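Local structure of fatty acid-binding protein TM_1468 (Thermotoga maritima, 1MGP) at residues S117-G122 / D142-S147; I214-H219 / Y228-G233; S253-I258 / F304-L309. The protein binds long-chain fatty acids such as palmitate and may take part in lipid transport or fatty acid metabolism. One frame throughout, in Å; residues are numbered along the deposited sequence.

Contact 1 (S117-G122 / D142-S147); sequences SSKLSG and DTLLAS. With PLM (palmitic acid), chain B.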
loop_
_atom_site.group_PDB
_atom_site.type_symbol
_atom_site.label_atom_id
_atom_site.label_comp_id
_atom_site.label_asym_id
_atom_site.label_seq_id
_atom_site.Cartn_x
_atom_site.Cartn_y
_atom_site.Cartn_z
ATOM N N SER A 117 -5.944 -5.237 -2.315
ATOM C CA SER A 117 -7.225 -5.612 -2.908
ATOM C C SER A 117 -7.245 -6.942 -3.664
ATOM O O SER A 117 -6.406 -7.196 -4.530
ATOM C CB SER A 117 -7.691 -4.502 -3.856
ATOM O OG SER A 117 -8.984 -4.787 -4.357
ATOM N N SER A 118 -8.231 -7.776 -3.343
ATOM C CA SER A 118 -8.388 -9.067 -3.999
ATOM C C SER A 118 -8.799 -8.852 -5.455
ATOM O O SER A 118 -8.709 -9.761 -6.279
ATOM C CB SER A 118 -9.456 -9.892 -3.282
ATOM O OG SER A 118 -10.697 -9.204 -3.269
ATOM N N LYS A 119 -9.253 -7.642 -5.766
ATOM C CA LYS A 119 -9.670 -7.310 -7.121
ATOM C C LYS A 119 -8.488 -6.888 -7.980
ATOM O O LYS A 119 -8.608 -6.761 -9.200
ATOM C CB LYS A 119 -10.702 -6.181 -7.090
ATOM C CG LYS A 119 -11.991 -6.557 -6.385
ATOM C CD LYS A 119 -12.992 -5.416 -6.413
ATOM C CE LYS A 119 -14.317 -5.856 -5.814
ATOM N NZ LYS A 119 -14.109 -6.442 -4.461
ATOM N N LEU A 120 -7.342 -6.681 -7.343
ATOM C CA LEU A 120 -6.143 -6.249 -8.049
ATOM C C LEU A 120 -5.076 -7.333 -8.143
ATOM O O LEU A 120 -4.166 -7.247 -8.968
ATOM C CB LEU A 120 -5.526 -5.047 -7.334
ATOM C CG LEU A 120 -6.394 -3.808 -7.130
ATOM C CD1 LEU A 120 -5.616 -2.790 -6.298
ATOM C CD2 LEU A 120 -6.788 -3.223 -8.489
ATOM N N SER A 121 -5.191 -8.351 -7.301
ATOM C CA SER A 121 -4.184 -9.401 -7.268
ATOM C C SER A 121 -4.703 -10.676 -6.626
ATOM O O SER A 121 -5.686 -10.659 -5.885
ATOM C CB SER A 121 -2.975 -8.883 -6.481
ATOM O OG SER A 121 -2.030 -9.897 -6.218
ATOM N N GLY A 122 -4.027 -11.783 -6.917
ATOM C CA GLY A 122 -4.417 -13.053 -6.340
ATOM C C GLY A 122 -3.714 -13.257 -5.009
ATOM O O GLY A 122 -3.783 -14.332 -4.424
ATOM N N ASP A 142 -8.695 -8.718 3.532
ATOM C CA ASP A 142 -8.655 -8.173 2.180
ATOM C C ASP A 142 -8.899 -6.684 2.392
ATOM O O ASP A 142 -10.036 -6.255 2.582
ATOM C CB ASP A 142 -9.774 -8.788 1.333
ATOM C CG ASP A 142 -9.857 -8.183 -0.058
ATOM O OD1 ASP A 142 -8.953 -7.410 -0.438
ATOM O OD2 ASP A 142 -10.830 -8.487 -0.778
ATOM N N THR A 143 -7.830 -5.893 2.386
ATOM C CA THR A 143 -7.965 -4.461 2.621
ATOM C C THR A 143 -8.716 -3.716 1.532
ATOM O O THR A 143 -9.226 -2.617 1.772
ATOM C CB THR A 143 -6.592 -3.778 2.771
ATOM O OG1 THR A 143 -5.917 -3.781 1.503
ATOM C CG2 THR A 143 -5.742 -4.514 3.808
ATOM N N LEU A 144 -8.785 -4.312 0.343
ATOM C CA LEU A 144 -9.436 -3.676 -0.800
ATOM C C LEU A 144 -8.721 -2.355 -1.096
ATOM O O LEU A 144 -9.309 -1.414 -1.625
ATOM C CB LEU A 144 -10.921 -3.427 -0.510
ATOM C CG LEU A 144 -11.753 -4.712 -0.420
ATOM C CD1 LEU A 144 -13.207 -4.378 -0.140
ATOM C CD2 LEU A 144 -11.630 -5.484 -1.731
ATOM N N LEU A 145 -7.439 -2.303 -0.745
ATOM C CA LEU A 145 -6.620 -1.118 -0.961
ATOM C C LEU A 145 -5.285 -1.515 -1.563
ATOM O O LEU A 145 -5.072 -2.681 -1.893
ATOM C CB LEU A 145 -6.387 -0.387 0.365
ATOM C CG LEU A 145 -7.617 0.296 0.961
ATOM C CD1 LEU A 145 -7.305 0.781 2.367
ATOM C CD2 LEU A 145 -8.034 1.458 0.062
ATOM N N ALA A 146 -4.390 -0.542 -1.706
ATOM C CA ALA A 146 -3.067 -0.790 -2.268
ATOM C C ALA A 146 -2.093 0.316 -1.859
ATOM O O ALA A 146 -2.504 1.397 -1.436
ATOM C CB ALA A 146 -3.152 -0.886 -3.796
ATOM N N SER A 147 -0.800 0.035 -1.985
ATOM C CA SER A 147 0.245 0.990 -1.627
ATOM C C SER A 147 0.089 1.530 -0.204
ATOM O O SER A 147 -0.440 0.847 0.678
ATOM C CB SER A 147 0.272 2.149 -2.631
ATOM O OG SER A 147 1.444 2.940 -2.465
HETATM C C1 PLM B . 0.148 -9.043 -8.820
HETATM O O1 PLM B . -0.597 -9.885 -8.281
HETATM O O2 PLM B . 0.849 -9.305 -9.820
HETATM C C2 PLM B . 0.202 -7.636 -8.232
HETATM C C3 PLM B . -0.703 -6.635 -8.951
HETATM C C4 PLM B . -0.582 -5.264 -8.307
HETATM C C5 PLM B . -1.464 -4.239 -8.987
HETATM C C6 PLM B . -1.151 -2.834 -8.533
HETATM C C7 PLM B . -2.018 -1.811 -9.248
HETATM C C8 PLM B . -1.533 -0.401 -8.970
HETATM C C9 PLM B . -2.284 0.221 -7.803
HETATM C CA PLM B . -1.521 1.396 -7.232
HETATM C CB PLM B . -2.308 2.079 -6.135
HETATM C CC PLM B . -1.516 3.247 -5.575
HETATM C CD PLM B . -2.278 3.962 -4.460
HETATM C CE PLM B . -1.455 5.135 -3.903
HETATM C CF PLM B . -2.164 5.862 -2.759
HETATM C CG PLM B . -1.808 5.270 -1.398
#
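The carboxylate of D142 grips S118 with both oxygens. OD1 accepts from S118 N at 3.0 Å, on its syn side but well tilted from the carboxylate plane. OD2 takes the hydroxyl of S118, with OG at 2.6 Å and above the plane. CG of D142 stands anti to its backbone N (chi1 176°), which carries the carboxylate across to the loop 117-122. OD1 also accepts from L144 N in an Asx turn, and that donor comes from the opposite face of the plane. One oxygen therefore ties both loops, which lie after strands 110-115 and 138-142. With an alanine at D142, S118 N and OG would probably lose their acceptor and the turn at L144 would be set free to shift. Beside this clasp, S117 N gives a straight bond to L145 O at 2.7 Å, in the carbonyl plane. CB of S117 packs against L144 CA, while its OG accepts from K119 N in an ST turn and is also bonded to G223 O. CD2 of L144 lies 3.8 Å from both S117 OG and K119 NZ. On the palmitate side, L120 CD1 meets A146 CB at 4.0 Å, and A146 CB lies 3.9 Å from palmitate atom CB. S147 CB touches the acyl chain further along. S121 OG donates to palmitate O1 at 2.5 Å, and T88 OG1 is also hydrogen-bonded to the ligand. The chemistry is divided: a carboxylate, a hydroxyl and backbone N-H groups join the two loops, while the CB atoms of A146 and S147 line the fatty acid chain.

Contact 2 (I214-H219 / Y228-G233); sequences IRVCLH and YRKVRG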
loop_
_atom_site.group_PDB
_atom_site.type_symbol
_atom_site.label_atom_id
_atom_site.label_comp_id
_atom_site.label_asym_id
_atom_site.label_seq_id
_atom_site.Cartn_x
_atom_site.Cartn_y
_atom_site.Cartn_z
ATOM N N ILE A 214 0.174 15.959 -19.033
ATOM C CA ILE A 214 -1.104 15.493 -18.504
ATOM C C ILE A 214 -0.877 14.590 -17.290
ATOM O O ILE A 214 0.100 13.841 -17.233
ATOM C CB ILE A 214 -1.910 14.704 -19.563
ATOM C CG1 ILE A 214 -3.310 14.392 -19.026
ATOM C CG2 ILE A 214 -1.193 13.400 -19.911
ATOM C CD1 ILE A 214 -4.160 15.621 -18.784
ATOM N N ARG A 215 -1.770 14.686 -16.313
ATOM C CA ARG A 215 -1.689 13.866 -15.115
ATOM C C ARG A 215 -3.064 13.265 -14.854
ATOM O O ARG A 215 -4.063 13.981 -14.820
ATOM C CB ARG A 215 -1.243 14.702 -13.907
ATOM C CG ARG A 215 0.134 15.336 -14.069
ATOM C CD ARG A 215 1.171 14.298 -14.495
ATOM N NE ARG A 215 2.309 14.900 -15.190
ATOM C CZ ARG A 215 3.195 15.695 -14.606
ATOM N NH1 ARG A 215 3.071 15.976 -13.317
ATOM N NH2 ARG A 215 4.203 16.203 -15.301
ATOM N N VAL A 216 -3.109 11.948 -14.689
ATOM C CA VAL A 216 -4.362 11.254 -14.427
ATOM C C VAL A 216 -4.480 10.974 -12.932
ATOM O O VAL A 216 -3.594 10.360 -12.330
ATOM C CB VAL A 216 -4.434 9.921 -15.206
ATOM C CG1 VAL A 216 -5.762 9.226 -14.934
ATOM C CG2 VAL A 216 -4.281 10.187 -16.690
ATOM N N CYS A 217 -5.576 11.438 -12.341
ATOM C CA CYS A 217 -5.832 11.259 -10.920
ATOM C C CYS A 217 -6.762 10.085 -10.694
ATOM O O CYS A 217 -7.786 9.952 -11.366
ATOM C CB CYS A 217 -6.471 12.520 -10.341
ATOM S SG CYS A 217 -5.528 14.006 -10.684
ATOM N N LEU A 218 -6.411 9.236 -9.734
ATOM C CA LEU A 218 -7.231 8.074 -9.429
ATOM C C LEU A 218 -7.410 7.892 -7.936
ATOM O O LEU A 218 -6.723 8.511 -7.129
ATOM C CB LEU A 218 -6.589 6.799 -9.976
ATOM C CG LEU A 218 -6.235 6.670 -11.457
ATOM C CD1 LEU A 218 -4.827 7.202 -11.711
ATOM C CD2 LEU A 218 -6.314 5.206 -11.843
ATOM N N HIS A 219 -8.351 7.031 -7.574
ATOM C CA HIS A 219 -8.576 6.698 -6.180
ATOM C C HIS A 219 -9.100 5.274 -6.175
ATOM O O HIS A 219 -9.607 4.790 -7.185
ATOM C CB HIS A 219 -9.571 7.654 -5.515
ATOM C CG HIS A 219 -10.980 7.498 -5.985
ATOM N ND1 HIS A 219 -12.049 7.444 -5.116
ATOM C CD2 HIS A 219 -11.505 7.422 -7.232
ATOM C CE1 HIS A 219 -13.171 7.343 -5.805
ATOM N NE2 HIS A 219 -12.869 7.328 -7.092
ATOM N N TYR A 228 -10.526 9.397 -12.039
ATOM C CA TYR A 228 -11.625 10.346 -11.928
ATOM C C TYR A 228 -11.325 11.714 -12.524
ATOM O O TYR A 228 -12.209 12.563 -12.585
ATOM C CB TYR A 228 -12.060 10.520 -10.466
ATOM C CG TYR A 228 -11.032 11.176 -9.565
ATOM C CD1 TYR A 228 -10.035 10.422 -8.938
ATOM C CD2 TYR A 228 -11.046 12.557 -9.351
ATOM C CE1 TYR A 228 -9.077 11.031 -8.119
ATOM C CE2 TYR A 228 -10.096 13.175 -8.537
ATOM C CZ TYR A 228 -9.116 12.408 -7.924
ATOM O OH TYR A 228 -8.182 13.019 -7.118
ATOM N N ARG A 229 -10.096 11.936 -12.974
ATOM C CA ARG A 229 -9.779 13.239 -13.537
ATOM C C ARG A 229 -8.429 13.324 -14.230
ATOM O O ARG A 229 -7.480 12.627 -13.866
ATOM C CB ARG A 229 -9.849 14.291 -12.429
ATOM C CG ARG A 229 -9.768 15.723 -12.908
ATOM C CD ARG A 229 -10.051 16.643 -11.750
ATOM N NE ARG A 229 -10.163 18.035 -12.159
ATOM C CZ ARG A 229 -10.650 18.992 -11.379
ATOM N NH1 ARG A 229 -11.065 18.697 -10.155
ATOM N NH2 ARG A 229 -10.722 20.241 -11.824
ATOM N N LYS A 230 -8.361 14.191 -15.236
ATOM C CA LYS A 230 -7.137 14.422 -15.993
ATOM C C LYS A 230 -6.851 15.917 -15.914
ATOM O O LYS A 230 -7.724 16.732 -16.199
ATOM C CB LYS A 230 -7.326 14.006 -17.454
ATOM C CG LYS A 230 -7.905 12.610 -17.617
ATOM C CD LYS A 230 -7.956 12.176 -19.074
ATOM C CE LYS A 230 -6.562 11.985 -19.645
ATOM N NZ LYS A 230 -6.595 11.414 -21.023
ATOM N N VAL A 231 -5.636 16.275 -15.517
ATOM C CA VAL A 231 -5.253 17.678 -15.400
ATOM C C VAL A 231 -3.845 17.889 -15.954
ATOM O O VAL A 231 -3.135 16.926 -16.253
ATOM C CB VAL A 231 -5.288 18.153 -13.925
ATOM C CG1 VAL A 231 -6.686 17.953 -13.335
ATOM C CG2 VAL A 231 -4.258 17.396 -13.113
ATOM N N ARG A 232 -3.447 19.151 -16.091
ATOM C CA ARG A 232 -2.127 19.494 -16.616
ATOM C C ARG A 232 -1.225 19.991 -15.487
ATOM O O ARG A 232 -1.549 20.970 -14.820
ATOM C CB ARG A 232 -2.250 20.604 -17.666
ATOM C CG ARG A 232 -3.320 20.381 -18.727
ATOM C CD ARG A 232 -2.835 19.493 -19.860
ATOM N NE ARG A 232 -3.824 19.421 -20.938
ATOM C CZ ARG A 232 -3.595 18.885 -22.134
ATOM N NH1 ARG A 232 -2.406 18.370 -22.415
ATOM N NH2 ARG A 232 -4.556 18.865 -23.052
ATOM N N GLY A 233 -0.098 19.322 -15.271
ATOM C CA GLY A 233 0.814 19.755 -14.227
ATOM C C GLY A 233 0.551 19.150 -12.858
ATOM O O GLY A 233 -0.584 18.792 -12.534
#
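C217 N gives a nearly straight bond to R229 O at 2.7 Å, with an N-H...O angle of 175°, and R215 N gives one to V231 O at 2.6 Å. They belong to the antiparallel hairpin of strands 214-221 and 224-232. V231 N returns a bond to R215 O. C217 O accepts from Y228 N at 2.9 Å and, weakly, from R229 N at 3.4 Å. This is a classic beta bulge, with Y228 and R229 both facing C217. V216 and K230 form the non-hydrogen-bonded pair between C217/R229 and R215/V231; I214 and R232 form another beyond R215 and V231. Strand 224-232 is at the edge of the six-stranded sheet. On its inner side, strand 214-221 pairs with strand 183-189.

The face with R215, C217, R229 and V231 turns to helix 234-246. R215 reaches D234 of that helix in a salt bridge, and G233 CA lies over one face of its guanidinium. R229 pairs likewise with E243. V231 CG2 touches R215 CB at 4.1 Å. Its contact with C217 SG is looser.

On the other face the aliphatic part of K230 covers I214 and V216. The K230 and V216 side chains lie side by side, K230 CE 4.1 Å from V216 CG2. K230 CB meets I214 CD1 at 3.8 Å.

At the bulge, the Y228 ring turns back over strand 214-221, its CG set between the backbone N and the carbonyl carbon (chi1 67°). The C of L218 sits at the ring's edge, in its plane. H219 meets the ring obliquely, with CD2 against CD1. C217 CB lies over the ring face in a CH-pi contact, 3.6 Å from Y228 CZ.

Contact 3 (S253-I258 / F304-L309); sequences SKLRVI and FGIEVL. With PLM (palmitic acid), chain B.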
loop_
_atom_site.group_PDB
_atom_site.type_symbol
_atom_site.label_atom_id
_atom_site.label_comp_id
_atom_site.label_asym_id
_atom_site.label_seq_id
_atom_site.Cartn_x
_atom_site.Cartn_y
_atom_site.Cartn_z
ATOM N N SER A 253 -10.599 18.338 9.252
ATOM C CA SER A 253 -10.681 16.994 9.827
ATOM C C SER A 253 -9.294 16.543 10.271
ATOM O O SER A 253 -8.283 17.008 9.736
ATOM C CB SER A 253 -11.235 15.998 8.807
ATOM O OG SER A 253 -12.602 16.247 8.527
ATOM N N LYS A 254 -9.250 15.635 11.243
ATOM C CA LYS A 254 -7.984 15.125 11.763
ATOM C C LYS A 254 -7.552 13.875 10.994
ATOM O O LYS A 254 -8.329 12.930 10.833
ATOM C CB LYS A 254 -8.118 14.813 13.256
ATOM C CG LYS A 254 -6.829 14.312 13.887
ATOM C CD LYS A 254 -6.948 14.123 15.398
ATOM C CE LYS A 254 -7.154 15.446 16.128
ATOM N NZ LYS A 254 -8.482 16.059 15.827
ATOM N N LEU A 255 -6.303 13.869 10.533
ATOM C CA LEU A 255 -5.793 12.754 9.740
ATOM C C LEU A 255 -4.406 12.261 10.129
ATOM O O LEU A 255 -3.676 12.901 10.883
ATOM C CB LEU A 255 -5.708 13.160 8.263
ATOM C CG LEU A 255 -6.823 13.913 7.533
ATOM C CD1 LEU A 255 -6.285 14.433 6.200
ATOM C CD2 LEU A 255 -8.012 13.001 7.305
ATOM N N ARG A 256 -4.066 11.105 9.571
ATOM C CA ARG A 256 -2.761 10.482 9.714
ATOM C C ARG A 256 -2.489 10.140 8.258
ATOM O O ARG A 256 -3.368 9.624 7.559
ATOM C CB ARG A 256 -2.838 9.216 10.560
ATOM C CG ARG A 256 -3.196 9.485 12.001
ATOM C CD ARG A 256 -3.568 8.198 12.691
ATOM N NE ARG A 256 -2.497 7.716 13.543
ATOM C CZ ARG A 256 -2.479 6.516 14.110
ATOM N NH1 ARG A 256 -3.477 5.662 13.910
ATOM N NH2 ARG A 256 -1.464 6.181 14.887
ATOM N N VAL A 257 -1.292 10.440 7.778
ATOM C CA VAL A 257 -1.021 10.179 6.379
ATOM C C VAL A 257 0.304 9.520 6.065
ATOM O O VAL A 257 1.274 9.628 6.813
ATOM C CB VAL A 257 -1.080 11.491 5.555
ATOM C CG1 VAL A 257 -2.384 12.230 5.822
ATOM C CG2 VAL A 257 0.098 12.379 5.908
ATOM N N ILE A 258 0.317 8.823 4.937
ATOM C CA ILE A 258 1.520 8.195 4.427
ATOM C C ILE A 258 1.601 8.694 2.991
ATOM O O ILE A 258 0.795 8.307 2.151
ATOM C CB ILE A 258 1.437 6.651 4.406
ATOM C CG1 ILE A 258 1.469 6.103 5.836
ATOM C CG2 ILE A 258 2.613 6.079 3.597
ATOM C CD1 ILE A 258 1.413 4.596 5.909
ATOM N N PHE A 304 -1.197 9.667 -1.688
ATOM C CA PHE A 304 -1.152 9.408 -0.259
ATOM C C PHE A 304 -2.181 8.423 0.245
ATOM O O PHE A 304 -3.258 8.260 -0.332
ATOM C CB PHE A 304 -1.245 10.709 0.575
ATOM C CG PHE A 304 -2.298 11.699 0.108
ATOM C CD1 PHE A 304 -3.426 11.292 -0.600
ATOM C CD2 PHE A 304 -2.163 13.054 0.423
ATOM C CE1 PHE A 304 -4.405 12.221 -0.991
ATOM C CE2 PHE A 304 -3.134 13.990 0.039
ATOM C CZ PHE A 304 -4.258 13.571 -0.670
ATOM N N GLY A 305 -1.802 7.730 1.313
ATOM C CA GLY A 305 -2.699 6.801 1.963
ATOM C C GLY A 305 -3.231 7.719 3.038
ATOM O O GLY A 305 -2.446 8.405 3.686
ATOM N N ILE A 306 -4.544 7.770 3.217
ATOM C CA ILE A 306 -5.124 8.662 4.212
ATOM C C ILE A 306 -5.969 7.932 5.240
ATOM O O ILE A 306 -6.816 7.118 4.878
ATOM C CB ILE A 306 -6.062 9.721 3.551
ATOM C CG1 ILE A 306 -5.289 10.595 2.556
ATOM C CG2 ILE A 306 -6.722 10.584 4.638
ATOM C CD1 ILE A 306 -4.365 11.606 3.189
ATOM N N GLU A 307 -5.731 8.220 6.518
ATOM C CA GLU A 307 -6.546 7.650 7.581
ATOM C C GLU A 307 -7.311 8.814 8.190
ATOM O O GLU A 307 -6.712 9.780 8.663
ATOM C CB GLU A 307 -5.723 7.012 8.703
ATOM C CG GLU A 307 -6.638 6.622 9.872
ATOM C CD GLU A 307 -5.910 6.158 11.119
ATOM O OE1 GLU A 307 -6.600 5.860 12.117
ATOM O OE2 GLU A 307 -4.665 6.085 11.110
ATOM N N VAL A 308 -8.631 8.730 8.177
ATOM C CA VAL A 308 -9.424 9.791 8.764
ATOM C C VAL A 308 -9.639 9.424 10.226
ATOM O O VAL A 308 -10.301 8.426 10.531
ATOM C CB VAL A 308 -10.783 9.919 8.063
ATOM C CG1 VAL A 308 -11.580 11.061 8.675
ATOM C CG2 VAL A 308 -10.570 10.142 6.574
ATOM N N LEU A 309 -9.052 10.206 11.127
ATOM C CA LEU A 309 -9.210 9.952 12.553
ATOM C C LEU A 309 -10.541 10.512 13.025
ATOM O O LEU A 309 -10.846 11.672 12.675
ATOM C CB LEU A 309 -8.084 10.607 13.351
ATOM C CG LEU A 309 -6.704 9.968 13.234
ATOM C CD1 LEU A 309 -5.695 10.810 13.986
ATOM C CD2 LEU A 309 -6.750 8.553 13.792
HETATM C C1 PLM B . 0.148 -9.043 -8.820
HETATM O O1 PLM B . -0.597 -9.885 -8.281
HETATM O O2 PLM B . 0.849 -9.305 -9.820
HETATM C C2 PLM B . 0.202 -7.636 -8.232
HETATM C C3 PLM B . -0.703 -6.635 -8.951
HETATM C C4 PLM B . -0.582 -5.264 -8.307
HETATM C C5 PLM B . -1.464 -4.239 -8.987
HETATM C C6 PLM B . -1.151 -2.834 -8.533
HETATM C C7 PLM B . -2.018 -1.811 -9.248
HETATM C C8 PLM B . -1.533 -0.401 -8.970
HETATM C C9 PLM B . -2.284 0.221 -7.803
HETATM C CA PLM B . -1.521 1.396 -7.232
HETATM C CB PLM B . -2.308 2.079 -6.135
HETATM C CC PLM B . -1.516 3.247 -5.575
HETATM C CD PLM B . -2.278 3.962 -4.460
HETATM C CE PLM B . -1.455 5.135 -3.903
HETATM C CF PLM B . -2.164 5.862 -2.759
HETATM C CG PLM B . -1.808 5.270 -1.398
#
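Strands 254-261 and 302-308 pair antiparallel here, as neighbours inside the six-stranded mixed sheet. L255 with V308 and V257 with I306 are non-hydrogen-bonded pairs, and R256 with E307 and I258 with G305 are hydrogen-bonded ones. G305 N gives to I258 O at 2.8 Å and I258 N returns to G305 O. R256 and E307 exchange two bonds in the same way. L309 N, of the last modelled residue, closes the ladder on K254 O at 2.8 Å.

One face carries L255, V257, I306 and V308. I306 CD1 lies tight against V257 CG1, at 3.4 Å. The same methyl is 3.7 Å above the plane of the F304 ring, offset toward the rim, and that ring rests on L271 and L275 of helix 265-275. L255 CD2 reaches across to I306 CG2 at 3.8 Å and to V308 CG2.

The opposite face carries R256 and E307, which lie side by side and point the same way. E307 CG is anti to the backbone N (chi1 172°) and the chain is extended beyond it, which sends the carboxylate along R256. They form a salt bridge through R256 NH1 and E307 OE2, though the place of OE2 is uncertain. The guanidinium and carboxylate planes are 55° apart. Each group has a second partner: R256 NH2 bridges E159 of helix 151-162, and E307 OE1 bridges R177. L309 crosses the arginine chain at about a right angle, and its CD1 touches R256 CG at 3.5 Å.

At the other end, F304 O lies 3.5 Å from the terminal carbon CG of palmitate, so this strand meets the tail of the acyl chain. The whole is typical of the central sheet of an alpha/beta domain, with helices 265-275 and 151-162 packed on opposite faces.

Along the chain the contacts come in series: contact 1, then contact 2, then contact 3. Their centres are about 22 Å (1 and 2), 19 Å (1 and 3) and 21 Å (2 and 3) apart, and none touches another. Contact 1 joins loops that follow two strands of the first mixed sheet. Contacts 2 and 3 belong to the second sheet, where strand 183-189 separates the hairpin of contact 2 from strand 302-308 of contact 3. Contact 1 bonds the carboxylate of palmitate and lines much of the acyl chain; contact 3 meets its last carbon. The fatty acid therefore lies between parts built on both sheets, while contact 2 forms an edge of the second.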